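Local structure of Sts-2 protein (Mus musculus, 3D4I) at residues R10-I15 against G195-V200; E127-E132 against L166-S171; M236-E241 against N252-T257. The protein acts as an acid-dependent phosphatase through its histidine-phosphatase (PGM-like) domain, and as a whole probably interferes with CBL-mediated down-regulation of receptor tyrosine kinases. All blocks are in the same frame, centred on the assembly; numbering follows the deposited sequence.

Interaction 1: R10-I15 against G195-V200. Unlike the reference sequence in segment 10-15: Ile15 (reference Val).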
ATOM      1  N   ARG A  10     -14.077  10.252  26.026  1.00 26.64           N
ATOM      2  CA  ARG A  10     -13.573   8.911  25.817  1.00 25.71           C
ATOM      3  C   ARG A  10     -14.013   8.366  24.450  1.00 23.89           C
ATOM      4  O   ARG A  10     -15.185   8.475  24.072  1.00 22.57           O
ATOM      5  CB  ARG A  10     -14.088   7.997  26.923  1.00 26.14           C
ATOM      6  CG  ARG A  10     -13.158   6.859  27.187  1.00 28.68           C
ATOM      7  CD  ARG A  10     -13.660   5.959  28.248  1.00 32.69           C
ATOM      8  NE  ARG A  10     -12.798   4.787  28.289  1.00 34.28           N
ATOM      9  CZ  ARG A  10     -13.009   3.713  29.039  1.00 34.10           C
ATOM     10  NH1 ARG A  10     -14.079   3.641  29.819  1.00 29.88           N
ATOM     11  NH2 ARG A  10     -12.141   2.699  28.985  1.00 35.04           N
ATOM     12  N   GLY A  11     -13.086   7.737  23.729  1.00 22.71           N
ATOM     13  CA  GLY A  11     -13.410   7.165  22.417  1.00 21.13           C
ATOM     14  C   GLY A  11     -13.063   5.691  22.298  1.00 20.51           C
ATOM     15  O   GLY A  11     -12.122   5.206  22.946  1.00 20.26           O
ATOM     16  N   ILE A  12     -13.830   4.984  21.471  1.00 19.97           N
ATOM     17  CA  ILE A  12     -13.554   3.586  21.120  1.00 18.82           C
ATOM     18  C   ILE A  12     -13.543   3.529  19.588  1.00 18.89           C
ATOM     19  O   ILE A  12     -14.533   3.877  18.950  1.00 18.85           O
ATOM     20  CB  ILE A  12     -14.617   2.628  21.682  1.00 20.33           C
ATOM     21  CG1 ILE A  12     -14.383   2.376  23.183  1.00 19.30           C
ATOM     22  CG2 ILE A  12     -14.638   1.271  20.899  1.00 18.87           C
ATOM     23  CD1 ILE A  12     -13.361   1.299  23.449  1.00 23.42           C
ATOM     24  N   LEU A  13     -12.404   3.135  19.021  1.00 17.36           N
ATOM     25  CA  LEU A  13     -12.207   3.160  17.573  1.00 16.00           C
ATOM     26  C   LEU A  13     -11.937   1.733  17.141  1.00 15.71           C
ATOM     27  O   LEU A  13     -10.884   1.160  17.445  1.00 14.99           O
ATOM     28  CB  LEU A  13     -11.044   4.087  17.180  1.00 16.59           C
ATOM     29  CG  LEU A  13     -10.752   4.217  15.673  1.00 14.52           C
ATOM     30  CD1 LEU A  13     -11.951   4.780  14.901  1.00 17.19           C
ATOM     31  CD2 LEU A  13      -9.509   5.118  15.494  1.00 16.07           C
ATOM     32  N   VAL A  14     -12.925   1.158  16.469  1.00 14.73           N
ATOM     33  CA  VAL A  14     -12.861  -0.233  16.068  1.00 15.43           C
ATOM     34  C   VAL A  14     -12.343  -0.208  14.650  1.00 15.66           C
ATOM     35  O   VAL A  14     -12.859   0.544  13.818  1.00 15.33           O
ATOM     36  CB  VAL A  14     -14.232  -0.919  16.107  1.00 15.85           C
ATOM     37  CG1 VAL A  14     -14.081  -2.403  15.725  1.00 15.40           C
ATOM     38  CG2 VAL A  14     -14.848  -0.807  17.527  1.00 17.03           C
ATOM     39  N   ILE A  15     -11.308  -1.010  14.418  1.00 15.61           N
ATOM     40  CA  ILE A  15     -10.508  -0.977  13.202  1.00 15.01           C
ATOM     41  C   ILE A  15     -10.354  -2.400  12.654  1.00 15.53           C
ATOM     42  O   ILE A  15      -9.877  -3.306  13.371  1.00 16.16           O
ATOM     43  CB  ILE A  15      -9.093  -0.383  13.497  1.00 15.08           C
ATOM     44  CG1 ILE A  15      -9.219   1.043  14.077  1.00 14.52           C
ATOM     45  CG2 ILE A  15      -8.240  -0.281  12.192  1.00 14.45           C
ATOM     46  CD1 ILE A  15      -7.929   1.625  14.592  1.00 15.66           C
ATOM     47  N   GLY A 195      -9.000   9.450  26.548  1.00 29.54           N
ATOM     48  CA  GLY A 195      -8.529   9.338  25.171  1.00 26.66           C
ATOM     49  C   GLY A 195      -9.220   8.210  24.422  1.00 24.87           C
ATOM     50  O   GLY A 195     -10.315   7.742  24.812  1.00 23.90           O
ATOM     51  N   ILE A 196      -8.585   7.786  23.333  1.00 22.83           N
ATOM     52  CA  ILE A 196      -9.134   6.752  22.464  1.00 21.85           C
ATOM     53  C   ILE A 196      -8.509   5.387  22.717  1.00 20.78           C
ATOM     54  O   ILE A 196      -7.292   5.249  22.764  1.00 20.67           O
ATOM     55  CB  ILE A 196      -8.967   7.130  20.965  1.00 21.85           C
ATOM     56  CG1 ILE A 196      -9.600   8.499  20.672  1.00 22.91           C
ATOM     57  CG2 ILE A 196      -9.521   6.009  20.029  1.00 21.97           C
ATOM     58  CD1 ILE A 196      -9.412   8.974  19.221  1.00 22.61           C
ATOM     59  N   THR A 197      -9.362   4.380  22.861  1.00 20.31           N
ATOM     60  CA  THR A 197      -8.941   2.993  22.887  1.00 18.91           C
ATOM     61  C   THR A 197      -9.132   2.369  21.500  1.00 18.50           C
ATOM     62  O   THR A 197     -10.216   2.442  20.919  1.00 17.36           O
ATOM     63  CB  THR A 197      -9.770   2.187  23.910  1.00 19.67           C
ATOM     64  OG1 THR A 197      -9.521   2.707  25.221  1.00 19.82           O
ATOM     65  CG2 THR A 197      -9.399   0.688  23.877  1.00 18.88           C
ATOM     66  N   LEU A 198      -8.082   1.729  20.982  1.00 18.01           N
ATOM     67  CA  LEU A 198      -8.215   1.020  19.690  1.00 17.42           C
ATOM     68  C   LEU A 198      -8.647  -0.423  19.905  1.00 16.09           C
ATOM     69  O   LEU A 198      -8.148  -1.091  20.805  1.00 16.37           O
ATOM     70  CB  LEU A 198      -6.898   1.089  18.909  1.00 17.18           C
ATOM     71  CG  LEU A 198      -6.171   2.451  18.756  1.00 17.99           C
ATOM     72  CD1 LEU A 198      -4.937   2.284  17.858  1.00 18.69           C
ATOM     73  CD2 LEU A 198      -7.062   3.523  18.178  1.00 16.47           C
ATOM     74  N   ILE A 199      -9.598  -0.883  19.093  1.00 14.99           N
ATOM     75  CA  ILE A 199     -10.067  -2.247  19.099  1.00 15.35           C
ATOM     76  C   ILE A 199      -9.739  -2.774  17.697  1.00 14.89           C
ATOM     77  O   ILE A 199     -10.451  -2.493  16.744  1.00 14.95           O
ATOM     78  CB  ILE A 199     -11.613  -2.345  19.359  1.00 14.85           C
ATOM     79  CG1 ILE A 199     -12.034  -1.662  20.691  1.00 17.28           C
ATOM     80  CG2 ILE A 199     -12.109  -3.795  19.280  1.00 17.43           C
ATOM     81  CD1 ILE A 199     -11.393  -2.203  21.940  1.00 17.78           C
ATOM     82  N   VAL A 200      -8.642  -3.517  17.577  1.00 14.72           N
ATOM     83  CA  VAL A 200      -8.155  -3.932  16.261  1.00 14.44           C
ATOM     84  C   VAL A 200      -8.595  -5.365  16.041  1.00 15.64           C
ATOM     85  O   VAL A 200      -8.120  -6.286  16.725  1.00 15.81           O
ATOM     86  CB  VAL A 200      -6.621  -3.855  16.166  1.00 14.68           C
ATOM     87  CG1 VAL A 200      -6.164  -4.244  14.727  1.00 14.34           C
ATOM     88  CG2 VAL A 200      -6.126  -2.435  16.539  1.00 14.67           C
TER
HETATM   89  O   HOH W   1     -10.552   5.065  26.126  1.00 30.99           O
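The guanidinium of Arg10 receives a water at its edge, in plane, and this water ties it to Gly195 and Thr197: it accepts from Arg10 NE at 3.1 Å and from Thr197 OG1, and donates to Gly195 O. The same guanidinium is held by Ile187 O through NH1. From here strands 11-15 and 196-200 run parallel through the central sheet of the alpha/beta histidine-phosphatase fold, and strand 11-15 leads into the Arg-His-Gly signature that in this family carries the catalytic histidine. Five backbone bonds alternate between them, starting with Gly11 N to Gly195 O at 3.0 Å and ending with Ile15 N to Ile199 O at 2.9 Å. All five are nearly straight (163-173°). On the face bearing Ile12, Val14, Thr197 and Ile199, Ile12 CD1 lies alongside Thr197 CB at 3.7 Å, and Ile12 CG2 meets Ile199 CG1 at 3.9 Å. Met183 of helix 172-187 packs over both isoleucines. The other face carries Leu13, Ile15, Ile196 and Leu198, with Phe238 of the next strand against Leu13 and Ile196. In Leu198, chi1 of -48° sets CG beside the backbone N, and with CD1 anti to CA the CD2 methyl comes back toward strand 11-15. Leu198 CD2 sits 4.0 Å from Leu13 CD2 and 4.1 Å from Ile15 CD1.

Interaction 2: E127-E132 against L166-S171; sequences EWMKWE and LMPAES
Glu170 serves two donors of the 127-132 loop with different oxygens, one from its side chain and one from its backbone. Glu170 OE2 accepts Met129 N at 2.9 Å on the anti lone pair, a nearly straight bond (167°), and also forms a salt bridge with Arg178. The carbonyl O of Glu170 takes the indole N-H, Trp128 NE1 to Glu170 O at 3.1 Å, with the donor well above the carbonyl plane. Trp128 N is satisfied within its own loop by Glu127 OE1 at 3.0 Å, an oxygen also bonded to Ser204, while Glu127 O has Arg178. In the facing segment a type I turn closes with Glu170 N on Met167 O. The Met129 side chain, bent at chi2 and chi3, crosses Glu170 at about a right angle. Met129 SD comes 4.1 Å from Leu166 CB, and Met129 CE lies 3.7 Å from Pro168 CA. Lys130 CB sits over the centre of one face of the Trp128 ring, which also stacks with Tyr175. With an alanine here, Glu170 O is likely to lose its indole donor and a gap to open beside Lys130 and Tyr175. Ser171 caps helix 172-187, and through Glu170 just before it, with Tyr175 and Arg178 from the helix itself, the loop after strand 119-121 is held against the first turns.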
ATOM      1  N   GLU A 127     -12.843 -13.308  15.687  1.00 18.73           N
ATOM      2  CA  GLU A 127     -13.911 -13.554  14.724  1.00 19.82           C
ATOM      3  C   GLU A 127     -14.944 -14.548  15.261  1.00 20.21           C
ATOM      4  O   GLU A 127     -14.621 -15.390  16.101  1.00 20.59           O
ATOM      5  CB  GLU A 127     -13.269 -14.084  13.414  1.00 20.11           C
ATOM      6  CG  GLU A 127     -14.219 -14.350  12.252  1.00 20.57           C
ATOM      7  CD  GLU A 127     -14.877 -13.084  11.750  1.00 19.73           C
ATOM      8  OE1 GLU A 127     -15.913 -12.711  12.312  1.00 19.81           O
ATOM      9  OE2 GLU A 127     -14.350 -12.460  10.793  1.00 22.01           O
ATOM     10  N   TRP A 128     -16.189 -14.441  14.803  1.00 20.52           N
ATOM     11  CA  TRP A 128     -17.204 -15.467  15.064  1.00 20.63           C
ATOM     12  C   TRP A 128     -16.674 -16.822  14.606  1.00 21.13           C
ATOM     13  O   TRP A 128     -16.245 -16.944  13.461  1.00 20.08           O
ATOM     14  CB  TRP A 128     -18.494 -15.118  14.306  1.00 20.49           C
ATOM     15  CG  TRP A 128     -19.696 -16.056  14.527  1.00 19.43           C
ATOM     16  CD1 TRP A 128     -19.884 -16.947  15.540  1.00 20.93           C
ATOM     17  CD2 TRP A 128     -20.887 -16.092  13.739  1.00 20.74           C
ATOM     18  NE1 TRP A 128     -21.107 -17.571  15.409  1.00 19.37           N
ATOM     19  CE2 TRP A 128     -21.747 -17.055  14.314  1.00 21.29           C
ATOM     20  CE3 TRP A 128     -21.310 -15.411  12.583  1.00 21.20           C
ATOM     21  CZ2 TRP A 128     -22.995 -17.378  13.758  1.00 22.13           C
ATOM     22  CZ3 TRP A 128     -22.574 -15.728  12.040  1.00 21.48           C
ATOM     23  CH2 TRP A 128     -23.389 -16.691  12.628  1.00 20.97           C
ATOM     24  N   MET A 129     -16.715 -17.833  15.491  1.00 21.59           N
ATOM     25  CA  MET A 129     -16.090 -19.152  15.222  1.00 22.56           C
ATOM     26  C   MET A 129     -16.698 -19.879  14.040  1.00 23.20           C
ATOM     27  O   MET A 129     -16.047 -20.709  13.416  1.00 23.89           O
ATOM     28  CB  MET A 129     -16.136 -20.056  16.472  1.00 23.07           C
ATOM     29  CG  MET A 129     -15.337 -19.507  17.659  1.00 23.62           C
ATOM     30  SD  MET A 129     -13.557 -19.574  17.350  1.00 26.96           S
ATOM     31  CE  MET A 129     -13.329 -21.370  17.411  1.00 28.12           C
ATOM     32  N   LYS A 130     -17.959 -19.566  13.758  1.00 24.12           N
ATOM     33  CA  LYS A 130     -18.665 -20.016  12.565  1.00 24.35           C
ATOM     34  C   LYS A 130     -17.849 -19.790  11.292  1.00 24.11           C
ATOM     35  O   LYS A 130     -17.955 -20.575  10.355  1.00 23.86           O
ATOM     36  CB  LYS A 130     -19.982 -19.238  12.451  1.00 25.00           C
ATOM     37  CG  LYS A 130     -20.851 -19.539  11.222  1.00 26.68           C
ATOM     38  CD  LYS A 130     -21.570 -20.857  11.367  1.00 30.10           C
ATOM     39  CE  LYS A 130     -22.747 -20.754  12.320  1.00 30.80           C
ATOM     40  NZ  LYS A 130     -23.426 -22.084  12.470  1.00 33.65           N
ATOM     41  N   TRP A 131     -17.056 -18.716  11.266  1.00 22.97           N
ATOM     42  CA  TRP A 131     -16.312 -18.336  10.067  1.00 23.45           C
ATOM     43  C   TRP A 131     -14.829 -18.657  10.133  1.00 24.27           C
ATOM     44  O   TRP A 131     -14.061 -18.197   9.286  1.00 24.90           O
ATOM     45  CB  TRP A 131     -16.520 -16.846   9.752  1.00 22.67           C
ATOM     46  CG  TRP A 131     -17.946 -16.540   9.470  1.00 21.77           C
ATOM     47  CD1 TRP A 131     -18.886 -17.400   8.942  1.00 20.94           C
ATOM     48  CD2 TRP A 131     -18.616 -15.298   9.691  1.00 20.86           C
ATOM     49  NE1 TRP A 131     -20.092 -16.757   8.820  1.00 21.12           N
ATOM     50  CE2 TRP A 131     -19.952 -15.466   9.271  1.00 21.43           C
ATOM     51  CE3 TRP A 131     -18.212 -14.048  10.196  1.00 21.80           C
ATOM     52  CZ2 TRP A 131     -20.891 -14.433   9.334  1.00 21.88           C
ATOM     53  CZ3 TRP A 131     -19.155 -13.016  10.262  1.00 21.18           C
ATOM     54  CH2 TRP A 131     -20.478 -13.221   9.826  1.00 21.49           C
ATOM     55  N   GLU A 132     -14.438 -19.460  11.121  1.00 24.74           N
ATOM     56  CA  GLU A 132     -13.048 -19.880  11.293  1.00 25.85           C
ATOM     57  C   GLU A 132     -12.960 -21.399  11.439  1.00 27.25           C
ATOM     58  O   GLU A 132     -13.949 -22.056  11.761  1.00 26.80           O
ATOM     59  CB  GLU A 132     -12.415 -19.189  12.502  1.00 25.25           C
ATOM     60  CG  GLU A 132     -12.350 -17.661  12.405  1.00 24.99           C
ATOM     61  CD  GLU A 132     -11.138 -17.150  11.644  1.00 24.24           C
ATOM     62  OE1 GLU A 132     -10.159 -17.899  11.440  1.00 29.05           O
ATOM     63  OE2 GLU A 132     -11.159 -15.978  11.235  1.00 23.68           O
ATOM     64  N   LEU A 166     -13.127 -20.007  23.751  1.00 27.31           N
ATOM     65  CA  LEU A 166     -13.788 -19.864  22.457  1.00 27.43           C
ATOM     66  C   LEU A 166     -14.334 -21.205  21.979  1.00 28.55           C
ATOM     67  O   LEU A 166     -13.591 -22.188  21.880  1.00 28.57           O
ATOM     68  CB  LEU A 166     -12.828 -19.290  21.406  1.00 26.99           C
ATOM     69  CG  LEU A 166     -12.628 -17.772  21.366  1.00 25.87           C
ATOM     70  CD1 LEU A 166     -11.394 -17.399  20.544  1.00 24.54           C
ATOM     71  CD2 LEU A 166     -13.860 -17.069  20.819  1.00 24.68           C
ATOM     72  N   MET A 167     -15.631 -21.231  21.687  1.00 29.24           N
ATOM     73  CA  MET A 167     -16.313 -22.466  21.319  1.00 31.12           C
ATOM     74  C   MET A 167     -16.499 -22.577  19.812  1.00 30.82           C
ATOM     75  O   MET A 167     -17.124 -21.714  19.208  1.00 30.62           O
ATOM     76  CB  MET A 167     -17.675 -22.562  22.017  1.00 32.09           C
ATOM     77  CG  MET A 167     -17.610 -22.679  23.538  1.00 35.02           C
ATOM     78  SD  MET A 167     -16.626 -24.112  24.017  1.00 43.24           S
ATOM     79  CE  MET A 167     -16.316 -23.757  25.758  1.00 38.97           C
ATOM     80  N   PRO A 168     -15.988 -23.662  19.201  1.00 30.95           N
ATOM     81  CA  PRO A 168     -16.134 -23.824  17.753  1.00 31.04           C
ATOM     82  C   PRO A 168     -17.592 -23.782  17.268  1.00 30.39           C
ATOM     83  O   PRO A 168     -17.851 -23.373  16.131  1.00 30.21           O
ATOM     84  CB  PRO A 168     -15.527 -25.202  17.496  1.00 31.26           C
ATOM     85  CG  PRO A 168     -14.557 -25.372  18.601  1.00 31.67           C
ATOM     86  CD  PRO A 168     -15.252 -24.789  19.794  1.00 31.39           C
ATOM     87  N   ALA A 169     -18.524 -24.206  18.122  1.00 29.44           N
ATOM     88  CA  ALA A 169     -19.944 -24.220  17.757  1.00 28.02           C
ATOM     89  C   ALA A 169     -20.741 -22.999  18.260  1.00 27.29           C
ATOM     90  O   ALA A 169     -21.979 -23.016  18.237  1.00 26.47           O
ATOM     91  CB  ALA A 169     -20.604 -25.535  18.219  1.00 28.86           C
ATOM     92  N   GLU A 170     -20.061 -21.935  18.702  1.00 25.84           N
ATOM     93  CA  GLU A 170     -20.806 -20.780  19.207  1.00 24.36           C
ATOM     94  C   GLU A 170     -21.805 -20.304  18.159  1.00 23.68           C
ATOM     95  O   GLU A 170     -21.479 -20.183  16.979  1.00 23.54           O
ATOM     96  CB  GLU A 170     -19.912 -19.629  19.709  1.00 25.21           C
ATOM     97  CG  GLU A 170     -18.929 -19.103  18.691  1.00 24.27           C
ATOM     98  CD  GLU A 170     -18.322 -17.742  19.037  1.00 23.77           C
ATOM     99  OE1 GLU A 170     -18.388 -17.266  20.197  1.00 22.54           O
ATOM    100  OE2 GLU A 170     -17.731 -17.167  18.113  1.00 20.24           O
ATOM    101  N   SER A 171     -23.034 -20.085  18.604  1.00 23.12           N
ATOM    102  CA  SER A 171     -24.089 -19.560  17.754  1.00 23.46           C
ATOM    103  C   SER A 171     -23.882 -18.068  17.585  1.00 23.57           C
ATOM    104  O   SER A 171     -23.045 -17.470  18.267  1.00 23.36           O
ATOM    105  CB  SER A 171     -25.444 -19.796  18.402  1.00 23.78           C
ATOM    106  OG  SER A 171     -25.531 -19.076  19.628  1.00 22.70           O
TER

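Interaction 3: M236-E241 against N252-T257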
ATOM      1  N   MET A 236     -13.124   1.647   9.664  1.00 18.27           N
ATOM      2  CA  MET A 236     -13.287   2.037  11.072  1.00 19.28           C
ATOM      3  C   MET A 236     -14.710   2.450  11.465  1.00 20.18           C
ATOM      4  O   MET A 236     -15.438   3.001  10.641  1.00 19.40           O
ATOM      5  CB  MET A 236     -12.336   3.195  11.391  1.00 18.74           C
ATOM      6  CG  MET A 236     -10.880   2.886  11.175  1.00 17.11           C
ATOM      7  SD  MET A 236      -9.881   4.340  11.493  1.00 22.95           S
ATOM      8  CE  MET A 236      -8.233   3.696  11.198  0.50 17.26           C
ATOM      9  N   CYS A 237     -15.067   2.178  12.728  1.00 21.72           N
ATOM     10  CA  CYS A 237     -16.317   2.625  13.372  1.00 21.42           C
ATOM     11  C   CYS A 237     -15.866   3.300  14.659  1.00 20.06           C
ATOM     12  O   CYS A 237     -15.118   2.695  15.416  1.00 20.43           O
ATOM     13  CB  CYS A 237     -17.183   1.408  13.768  1.00 20.05           C
ATOM     14  SG  CYS A 237     -18.782   1.848  14.446  1.00 28.97           S
ATOM     15  N   PHE A 238     -16.339   4.514  14.929  1.00 20.03           N
ATOM     16  CA  PHE A 238     -15.894   5.297  16.093  1.00 19.88           C
ATOM     17  C   PHE A 238     -17.082   5.631  17.015  1.00 20.77           C
ATOM     18  O   PHE A 238     -18.115   6.156  16.544  1.00 21.25           O
ATOM     19  CB  PHE A 238     -15.221   6.586  15.597  1.00 19.01           C
ATOM     20  CG  PHE A 238     -14.523   7.381  16.668  1.00 19.65           C
ATOM     21  CD1 PHE A 238     -13.690   6.763  17.595  1.00 20.57           C
ATOM     22  CD2 PHE A 238     -14.660   8.768  16.713  1.00 20.20           C
ATOM     23  CE1 PHE A 238     -13.028   7.495  18.585  1.00 21.93           C
ATOM     24  CE2 PHE A 238     -13.993   9.526  17.686  1.00 21.95           C
ATOM     25  CZ  PHE A 238     -13.172   8.883  18.629  1.00 23.00           C
ATOM     26  N   CYS A 239     -16.947   5.331  18.306  1.00 21.03           N
ATOM     27  CA  CYS A 239     -17.978   5.741  19.299  1.00 22.11           C
ATOM     28  C   CYS A 239     -17.360   6.629  20.347  1.00 21.75           C
ATOM     29  O   CYS A 239     -16.239   6.359  20.770  1.00 20.26           O
ATOM     30  CB  CYS A 239     -18.588   4.529  19.977  1.00 22.55           C
ATOM     31  SG  CYS A 239     -19.408   3.437  18.826  1.00 27.07           S
ATOM     32  N   GLU A 240     -18.074   7.693  20.757  1.00 21.65           N
ATOM     33  CA  GLU A 240     -17.628   8.530  21.874  1.00 22.24           C
ATOM     34  C   GLU A 240     -18.626   8.529  23.026  1.00 22.26           C
ATOM     35  O   GLU A 240     -19.830   8.486  22.800  1.00 20.63           O
ATOM     36  CB  GLU A 240     -17.411   9.968  21.430  1.00 23.37           C
ATOM     37  CG  GLU A 240     -16.186  10.175  20.573  1.00 24.80           C
ATOM     38  CD  GLU A 240     -15.935  11.630  20.295  1.00 27.76           C
ATOM     39  OE1 GLU A 240     -16.918  12.378  20.163  1.00 28.33           O
ATOM     40  OE2 GLU A 240     -14.754  12.030  20.208  1.00 30.61           O
ATOM     41  N   GLU A 241     -18.092   8.597  24.240  1.00 22.80           N
ATOM     42  CA  GLU A 241     -18.891   8.595  25.467  1.00 23.89           C
ATOM     43  C   GLU A 241     -19.151  10.010  25.979  1.00 24.52           C
ATOM     44  O   GLU A 241     -18.223  10.809  26.125  1.00 24.04           O
ATOM     45  CB  GLU A 241     -18.177   7.784  26.549  1.00 23.40           C
ATOM     46  CG  GLU A 241     -19.005   7.532  27.826  1.00 24.89           C
ATOM     47  CD  GLU A 241     -18.130   7.119  28.986  1.00 27.52           C
ATOM     48  OE1 GLU A 241     -17.074   7.757  29.176  1.00 28.32           O
ATOM     49  OE2 GLU A 241     -18.491   6.168  29.712  1.00 29.96           O
ATOM     50  N   ASN A 252     -18.058  10.448  13.468  1.00 25.22           N
ATOM     51  CA  ASN A 252     -17.128  10.307  12.349  1.00 25.31           C
ATOM     52  C   ASN A 252     -15.774   9.844  12.895  1.00 23.56           C
ATOM     53  O   ASN A 252     -15.272  10.443  13.853  1.00 23.69           O
ATOM     54  CB  ASN A 252     -16.911  11.644  11.620  1.00 26.16           C
ATOM     55  CG  ASN A 252     -18.112  12.096  10.782  1.00 30.72           C
ATOM     56  OD1 ASN A 252     -18.910  11.288  10.295  1.00 35.98           O
ATOM     57  ND2 ASN A 252     -18.222  13.417  10.590  1.00 33.69           N
ATOM     58  N   PRO A 253     -15.170   8.776  12.312  1.00 22.62           N
ATOM     59  CA  PRO A 253     -13.787   8.430  12.731  1.00 21.56           C
ATOM     60  C   PRO A 253     -12.819   9.615  12.595  1.00 20.74           C
ATOM     61  O   PRO A 253     -13.035  10.469  11.729  1.00 20.57           O
ATOM     62  CB  PRO A 253     -13.403   7.291  11.773  1.00 22.39           C
ATOM     63  CG  PRO A 253     -14.724   6.641  11.413  1.00 21.67           C
ATOM     64  CD  PRO A 253     -15.696   7.822  11.320  1.00 22.85           C
ATOM     65  N   PRO A 254     -11.775   9.680  13.450  1.00 20.32           N
ATOM     66  CA  PRO A 254     -10.831  10.806  13.459  1.00 20.61           C
ATOM     67  C   PRO A 254      -9.911  10.855  12.233  1.00 20.54           C
ATOM     68  O   PRO A 254      -9.158  11.800  12.075  1.00 20.48           O
ATOM     69  CB  PRO A 254      -9.984  10.534  14.708  1.00 20.77           C
ATOM     70  CG  PRO A 254     -10.017   9.055  14.863  1.00 21.71           C
ATOM     71  CD  PRO A 254     -11.434   8.682  14.486  1.00 20.81           C
ATOM     72  N   VAL A 255      -9.951   9.822  11.403  1.00 20.22           N
ATOM     73  CA  VAL A 255      -9.130   9.798  10.186  1.00 20.80           C
ATOM     74  C   VAL A 255      -9.968   9.341   9.005  1.00 20.17           C
ATOM     75  O   VAL A 255     -10.982   8.668   9.186  1.00 20.41           O
ATOM     76  CB  VAL A 255      -7.839   8.937  10.333  1.00 21.31           C
ATOM     77  CG1 VAL A 255      -6.900   9.555  11.340  1.00 21.86           C
ATOM     78  CG2 VAL A 255      -8.140   7.518  10.703  1.00 21.83           C
ATOM     79  N   LYS A 256      -9.550   9.706   7.798  1.00 19.90           N
ATOM     80  CA  LYS A 256     -10.334   9.402   6.591  1.00 19.67           C
ATOM     81  C   LYS A 256     -10.256   7.943   6.191  1.00 19.40           C
ATOM     82  O   LYS A 256      -9.399   7.208   6.695  1.00 18.47           O
ATOM     83  CB  LYS A 256      -9.853  10.272   5.430  1.00 19.41           C
ATOM     84  CG  LYS A 256      -9.843  11.746   5.746  1.00 21.61           C
ATOM     85  CD  LYS A 256     -11.247  12.311   5.842  1.00 27.12           C
ATOM     86  CE  LYS A 256     -11.172  13.841   5.875  1.00 30.63           C
ATOM     87  NZ  LYS A 256     -12.528  14.452   5.787  1.00 34.57           N
ATOM     88  N   THR A 257     -11.148   7.548   5.278  1.00 18.95           N
ATOM     89  CA  THR A 257     -11.071   6.256   4.598  1.00 19.55           C
ATOM     90  C   THR A 257      -9.823   6.161   3.709  1.00 18.32           C
ATOM     91  O   THR A 257      -9.158   7.143   3.461  1.00 17.81           O
ATOM     92  CB  THR A 257     -12.288   6.045   3.683  1.00 19.86           C
ATOM     93  OG1 THR A 257     -12.454   7.183   2.820  1.00 21.71           O
ATOM     94  CG2 THR A 257     -13.520   5.886   4.514  1.00 22.89           C
TER
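Phe238 and Pro253 bring their CA atoms to 5.1 Å where the irregular 252-257 segment passes strand 236-241. The CB of Phe238 is directed toward this segment, and a chi1 of -171° carries the ring alongside Pro254. Pro254 CD lies over one face of the phenyl ring, 4.0 Å from the centroid of the Phe238 ring and 15° off its normal, a CH-pi contact. Phe238 CB rests against Pro253 CA at 3.7 Å, and Asn252 O approaches Phe238 CD2 at 3.4 Å. Two residues back along the strand, Pro253 CG touches Met236 O at 3.8 Å. The extended Met236 side chain runs obliquely across Val255, with Met236 SD 3.7 Å from Val255 CG2, but the methionine has a second conformer and this contact is doubtful. Pro254 and Val255 also pack on Leu82 of helix 69-85, while Pro253 touches Trp268 of the second subunit and Thr257 OG1 hydrogen-bonds Asp44 of that subunit. The segment thus lies between the sheet, that helix and the dimer partner. With no hydrogen bond across it, the contact depends on apolar packing and the CH-pi contact, and the two prolines restrict the backbone of the segment.

How the interactions relate
Interactions 1 and 3 share the central sheet: strands 11-16 and 236-241 are antiparallel neighbours joined by backbone bonds such as Ile12 N to Cys239 O, and the two contacts have centres about 8 Å apart. Interaction 2 stands off the sheet, its centre about 24 Å from that of interaction 1 and about 27 Å from that of interaction 3. Along the chain, interaction 1 spans the excursion that contains interaction 2, and interaction 3 follows near the C-terminus. Helix 172-187, lying on the sheet in interaction 1 and starting after Ser171 in interaction 2, ties the outer loop pair to the sheet, while 252-257 passes from the sheet edge to the second subunit.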